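Local coordinates for protein-arginine-phosphatase (Geobacillus stearothermophilus, PDB 4PIC), which removes phosphate from phosphoarginine residues of proteins, probably counteracting the protein arginine kinase McsB, while showing almost no activity on phosphotyrosine peptides, at residues A[77-82]-A[99-104]; A[106-111]-A[138-143]. All blocks are in the same frame, centred on the assembly; numbering follows the deposited sequence.

Contact 1: residues A[77-82]-A[99-104]; sequences THVLAM and DKTFTL
The two strands that begin and end a beta-alpha-beta unit, 78-81 and 101-103, pair here in parallel, Val79 facing Thr101 and Ala81 facing Thr103. Val79 N donates to Lys100 O at 2.8 Å, and Phe102 N returns to Val79 O at 2.9 Å, nearly along the C=O axis. Ala81 N then gives to Phe102 O, in the carbonyl plane, and Leu104 N to Ala81 O. Helix 84-93 makes the crossover between the strands, and strand 101-103 is one of the two edge strands of the chain's four-stranded parallel sheet. On the face turned to that helix, Val79 and Thr101 lie side by side, Val79 CB 3.7 Å from Thr101 OG1, a hydroxyl whose hydrogen bond goes to Ala97 O. Across the sheet, Leu80 CD2 rests against Phe102 CB and CD2, and Leu80 CD1 meets Leu104 CD1 at 4.1 Å. Lys100 CB lies 3.4 Å from Thr77 O; with CG between backbone N and carbonyl carbon (chi1 64°), the extended chain passes Thr77 O and carries NZ to hydrogen bonds with Ile73 O and Ala76 O. Selenomethionine Met82, bent at chi2 and chi3, brings CE 4.2 Å from Leu104 CD2, and its side chain also lies about 4 Å, nearest atoms, from that of the nucleophile Cys9.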
loop_
_atom_site.group_PDB
_atom_site.type_symbol
_atom_site.label_atom_id
_atom_site.label_comp_id
_atom_site.label_asym_id
_atom_site.label_seq_id
_atom_site.Cartn_x
_atom_site.Cartn_y
_atom_site.Cartn_z
ATOM N N THR A 77 3.580 5.553 19.954
ATOM C CA THR A 77 3.360 4.564 20.993
ATOM C C THR A 77 2.258 3.606 20.547
ATOM O O THR A 77 2.232 2.441 20.940
ATOM C CB THR A 77 2.972 5.212 22.335
ATOM O OG1 THR A 77 1.764 5.970 22.178
ATOM C CG2 THR A 77 4.083 6.142 22.819
ATOM N N HIS A 78 1.339 4.111 19.724
ATOM C CA HIS A 78 0.242 3.296 19.201
ATOM C C HIS A 78 -0.006 3.671 17.758
ATOM O O HIS A 78 -0.179 4.858 17.448
ATOM C CB HIS A 78 -1.056 3.540 19.980
ATOM C CG HIS A 78 -0.937 3.274 21.446
ATOM N ND1 HIS A 78 -0.200 4.076 22.289
ATOM C CD2 HIS A 78 -1.471 2.301 22.220
ATOM C CE1 HIS A 78 -0.274 3.601 23.519
ATOM N NE2 HIS A 78 -1.044 2.527 23.507
ATOM N N VAL A 79 -0.027 2.666 16.889
ATOM C CA VAL A 79 -0.355 2.866 15.489
ATOM C C VAL A 79 -1.749 2.317 15.303
ATOM O O VAL A 79 -1.987 1.121 15.477
ATOM C CB VAL A 79 0.634 2.144 14.567
ATOM C CG1 VAL A 79 0.274 2.409 13.103
ATOM C CG2 VAL A 79 2.066 2.596 14.872
ATOM N N LEU A 80 -2.682 3.206 14.990
ATOM C CA LEU A 80 -4.089 2.851 14.935
ATOM C C LEU A 80 -4.571 2.932 13.496
ATOM O O LEU A 80 -4.768 4.019 12.933
ATOM C CB LEU A 80 -4.921 3.746 15.871
ATOM C CG LEU A 80 -4.507 3.659 17.343
ATOM C CD1 LEU A 80 -5.381 4.560 18.235
ATOM C CD2 LEU A 80 -4.574 2.217 17.822
ATOM N N ALA A 81 -4.737 1.759 12.905
ATOM C CA ALA A 81 -5.111 1.635 11.511
ATOM C C ALA A 81 -6.618 1.796 11.334
ATOM O O ALA A 81 -7.405 1.432 12.205
ATOM C CB ALA A 81 -4.659 0.273 10.967
HETATM N N MSE A 82 -7.024 2.308 10.178
HETATM C CA MSE A 82 -8.448 2.477 9.907
HETATM C C MSE A 82 -9.143 1.143 9.644
HETATM O O MSE A 82 -10.336 0.996 9.904
HETATM C CB MSE A 82 -8.673 3.452 8.733
HETATM C CG MSE A 82 -8.186 4.892 8.989
HETATM SE SE MSE A 82 -9.081 5.846 10.425
HETATM C CE MSE A 82 -8.053 5.226 11.930
ATOM N N ASP A 99 3.589 -5.199 17.937
ATOM C CA ASP A 99 3.016 -5.159 19.272
ATOM C C ASP A 99 2.205 -3.896 19.515
ATOM O O ASP A 99 1.400 -3.847 20.445
ATOM C CB ASP A 99 4.127 -5.234 20.310
ATOM C CG ASP A 99 4.971 -3.991 20.317
ATOM O OD1 ASP A 99 5.732 -3.787 19.341
ATOM O OD2 ASP A 99 4.864 -3.199 21.281
ATOM N N LYS A 100 2.406 -2.868 18.690
ATOM C CA LYS A 100 1.757 -1.582 18.946
ATOM C C LYS A 100 0.851 -1.134 17.806
ATOM O O LYS A 100 0.395 0.012 17.793
ATOM C CB LYS A 100 2.789 -0.496 19.246
ATOM C CG LYS A 100 3.723 -0.162 18.092
ATOM C CD LYS A 100 4.684 0.945 18.514
ATOM C CE LYS A 100 5.789 1.140 17.505
ATOM N NZ LYS A 100 6.671 2.251 17.925
ATOM N N THR A 101 0.575 -2.033 16.868
ATOM C CA THR A 101 -0.296 -1.698 15.743
ATOM C C THR A 101 -1.620 -2.424 15.895
ATOM O O THR A 101 -1.654 -3.638 16.088
ATOM C CB THR A 101 0.360 -2.077 14.410
ATOM O OG1 THR A 101 1.610 -1.386 14.311
ATOM C CG2 THR A 101 -0.512 -1.655 13.235
ATOM N N PHE A 102 -2.714 -1.670 15.848
ATOM C CA PHE A 102 -4.041 -2.234 16.039
ATOM C C PHE A 102 -4.946 -1.522 15.063
ATOM O O PHE A 102 -4.604 -0.440 14.605
ATOM C CB PHE A 102 -4.579 -1.894 17.440
ATOM C CG PHE A 102 -3.636 -2.195 18.579
ATOM C CD1 PHE A 102 -3.773 -3.360 19.311
ATOM C CD2 PHE A 102 -2.651 -1.287 18.938
ATOM C CE1 PHE A 102 -2.919 -3.633 20.371
ATOM C CE2 PHE A 102 -1.796 -1.553 19.997
ATOM C CZ PHE A 102 -1.928 -2.726 20.705
ATOM N N THR A 103 -6.118 -2.080 14.777
ATOM C CA THR A 103 -7.169 -1.240 14.196
ATOM C C THR A 103 -7.700 -0.364 15.317
ATOM O O THR A 103 -7.680 -0.755 16.487
ATOM C CB THR A 103 -8.340 -2.036 13.588
ATOM O OG1 THR A 103 -8.995 -2.801 14.612
ATOM C CG2 THR A 103 -7.846 -2.957 12.475
ATOM N N LEU A 104 -8.168 0.827 14.976
ATOM C CA LEU A 104 -8.758 1.697 15.980
ATOM C C LEU A 104 -9.888 0.981 16.733
ATOM O O LEU A 104 -9.965 1.052 17.956
ATOM C CB LEU A 104 -9.261 2.979 15.316
ATOM C CG LEU A 104 -10.104 3.923 16.151
ATOM C CD1 LEU A 104 -9.357 4.416 17.388
ATOM C CD2 LEU A 104 -10.546 5.097 15.271
#

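Contact 2: residues A[106-111]-A[138-143]; sequences QFVSGT and DRLAEK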
loop_
_atom_site.group_PDB
_atom_site.type_symbol
_atom_site.label_atom_id
_atom_site.label_comp_id
_atom_site.label_asym_id
_atom_site.label_seq_id
_atom_site.Cartn_x
_atom_site.Cartn_y
_atom_site.Cartn_z
ATOM N N GLN A 106 -10.416 -2.333 17.200
ATOM C CA GLN A 106 -9.958 -3.394 18.096
ATOM C C GLN A 106 -9.339 -2.809 19.359
ATOM O O GLN A 106 -9.538 -3.334 20.455
ATOM C CB GLN A 106 -8.993 -4.358 17.385
ATOM C CG GLN A 106 -7.533 -3.928 17.372
ATOM C CD GLN A 106 -6.602 -5.003 16.815
ATOM O OE1 GLN A 106 -6.203 -4.956 15.650
ATOM N NE2 GLN A 106 -6.250 -5.974 17.657
ATOM N N PHE A 107 -8.627 -1.693 19.219
ATOM C CA PHE A 107 -7.932 -1.112 20.359
ATOM C C PHE A 107 -8.868 -0.554 21.430
ATOM O O PHE A 107 -8.569 -0.625 22.633
ATOM C CB PHE A 107 -6.966 -0.022 19.904
ATOM C CG PHE A 107 -6.146 0.537 21.019
ATOM C CD1 PHE A 107 -5.160 -0.230 21.619
ATOM C CD2 PHE A 107 -6.363 1.824 21.480
ATOM C CE1 PHE A 107 -4.402 0.276 22.652
ATOM C CE2 PHE A 107 -5.609 2.339 22.520
ATOM C CZ PHE A 107 -4.626 1.562 23.110
ATOM N N VAL A 108 -9.998 0.007 21.010
ATOM C CA VAL A 108 -10.906 0.598 21.986
ATOM C C VAL A 108 -12.107 -0.286 22.337
ATOM O O VAL A 108 -12.784 -0.024 23.324
ATOM C CB VAL A 108 -11.399 1.990 21.544
ATOM C CG1 VAL A 108 -10.229 2.950 21.378
ATOM C CG2 VAL A 108 -12.164 1.875 20.251
ATOM N N SER A 109 -12.374 -1.326 21.552
ATOM C CA SER A 109 -13.603 -2.108 21.744
ATOM C C SER A 109 -13.395 -3.604 21.977
ATOM O O SER A 109 -14.300 -4.286 22.459
ATOM C CB SER A 109 -14.549 -1.927 20.552
ATOM O OG SER A 109 -14.165 -2.762 19.464
ATOM N N GLY A 110 -12.235 -4.129 21.602
ATOM C CA GLY A 110 -11.983 -5.554 21.759
ATOM C C GLY A 110 -12.598 -6.446 20.689
ATOM O O GLY A 110 -12.333 -7.651 20.649
ATOM N N THR A 111 -13.444 -5.875 19.836
ATOM C CA THR A 111 -13.876 -6.587 18.641
ATOM C C THR A 111 -13.286 -5.876 17.437
ATOM O O THR A 111 -12.753 -4.770 17.556
ATOM C CB THR A 111 -15.418 -6.695 18.519
ATOM O OG1 THR A 111 -15.759 -7.508 17.381
ATOM C CG2 THR A 111 -16.050 -5.315 18.370
ATOM N N ASP A 138 -13.951 9.112 21.124
ATOM C CA ASP A 138 -14.430 9.401 22.469
ATOM C C ASP A 138 -14.013 8.265 23.404
ATOM O O ASP A 138 -13.523 8.510 24.511
ATOM C CB ASP A 138 -15.954 9.583 22.493
ATOM C CG ASP A 138 -16.398 10.910 21.911
ATOM O OD1 ASP A 138 -15.547 11.799 21.704
ATOM O OD2 ASP A 138 -17.616 11.074 21.676
ATOM N N ARG A 139 -14.188 7.021 22.961
ATOM C CA ARG A 139 -13.798 5.880 23.791
ATOM C C ARG A 139 -12.290 5.832 23.967
ATOM O O ARG A 139 -11.792 5.484 25.036
ATOM C CB ARG A 139 -14.266 4.551 23.193
ATOM C CG ARG A 139 -15.700 4.531 22.708
ATOM C CD ARG A 139 -16.692 3.952 23.690
ATOM N NE ARG A 139 -17.998 3.817 23.043
ATOM C CZ ARG A 139 -19.166 3.987 23.654
ATOM N NH1 ARG A 139 -19.204 4.296 24.942
ATOM N NH2 ARG A 139 -20.297 3.845 22.974
ATOM N N LEU A 140 -11.556 6.172 22.915
ATOM C CA LEU A 140 -10.104 6.240 23.000
ATOM C C LEU A 140 -9.656 7.262 24.039
ATOM O O LEU A 140 -8.783 6.971 24.867
ATOM C CB LEU A 140 -9.526 6.604 21.635
ATOM C CG LEU A 140 -8.016 6.802 21.593
ATOM C CD1 LEU A 140 -7.349 5.488 21.901
ATOM C CD2 LEU A 140 -7.606 7.278 20.211
ATOM N N ALA A 141 -10.263 8.448 24.006
ATOM C CA ALA A 141 -9.942 9.491 24.978
ATOM C C ALA A 141 -10.164 8.994 26.400
ATOM O O ALA A 141 -9.311 9.166 27.277
ATOM C CB ALA A 141 -10.768 10.734 24.719
ATOM N N GLU A 142 -11.312 8.367 26.619
ATOM C CA GLU A 142 -11.636 7.834 27.937
ATOM C C GLU A 142 -10.641 6.775 28.379
ATOM O O GLU A 142 -10.225 6.747 29.542
ATOM C CB GLU A 142 -13.052 7.264 27.949
ATOM C CG GLU A 142 -14.132 8.306 27.738
ATOM C CD GLU A 142 -15.525 7.713 27.777
ATOM O OE1 GLU A 142 -15.707 6.583 27.269
ATOM O OE2 GLU A 142 -16.435 8.379 28.316
ATOM N N LYS A 143 -10.256 5.908 27.453
ATOM C CA LYS A 143 -9.301 4.842 27.745
ATOM C C LYS A 143 -7.947 5.416 28.153
ATOM O O LYS A 143 -7.380 5.013 29.172
ATOM C CB LYS A 143 -9.159 3.910 26.538
ATOM C CG LYS A 143 -8.207 2.737 26.751
ATOM C CD LYS A 143 -8.055 1.919 25.471
ATOM C CE LYS A 143 -6.979 0.851 25.605
ATOM N NZ LYS A 143 -7.411 -0.308 26.428
HETATM O O HOH W 1 -9.668 -1.761 25.610
#
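Arg139 opens the contact on the 138-143 part of helix 123-150 with its aliphatic root: Arg139 CB lies 4.2 Å from Val108 CB, while the bend at chi2 helps carry the guanidinium away from helix 104-109. One residue on, Leu140 makes the buried part. Val108 CG1, placed anti to its own carbonyl carbon (chi1 -60°), reaches in to 3.7 Å from both CA and CB of Leu140, the two side chains crossing at about a right angle. The other end of Leu140 serves the ring of Phe107: Leu140 CD1 sits at the ring's edge, in its plane, 3.7 Å from Phe107 CE2. This is how the short helix that follows the last strand of the sheet packs on the long C-terminal helix of the low molecular weight phosphatase fold. Lys143, a turn further on, comes over one face of Phe107. Lys143 CE lies 3.5 Å from Phe107 CZ and makes a CH-pi contact over the face, offset toward the rim, and the bend at chi4 (75°) puts Lys143 NZ 5.0 Å from the centroid of the Phe107 ring, 20° off the normal, as a cation-pi partner. Lys143 NZ also donates to a water at 2.8 Å, which is weakly bonded to Phe107 O. A serine in place of Phe107 would probably leave Lys143 without its cation-pi partner and Leu140 CD1 without the ring edge it packs on.

Overall arrangement
Following the chain from the N terminus, past strands 3-9 and 31-37, strand 78-81 is the first element to enter a contact; the chain then passes through helix 84-93 and returns at 101-103, where contact 1 closes the crossover. Helix 104-109 follows at once and opens contact 2, closed by helix 123-150 after a longer excursion that includes Asp117, the probable proton donor. The two closures are in series, neither nesting nor crossing. Their centres lie about 11 Å apart, and they meet through side chains: Phe107 CZ is 3.4 Å from His78 CD2, its ring also meets that of Phe102, and Leu80 CD1 packs on Leu140 CD2. Together they tie the edge of the parallel sheet to the C-terminal helix.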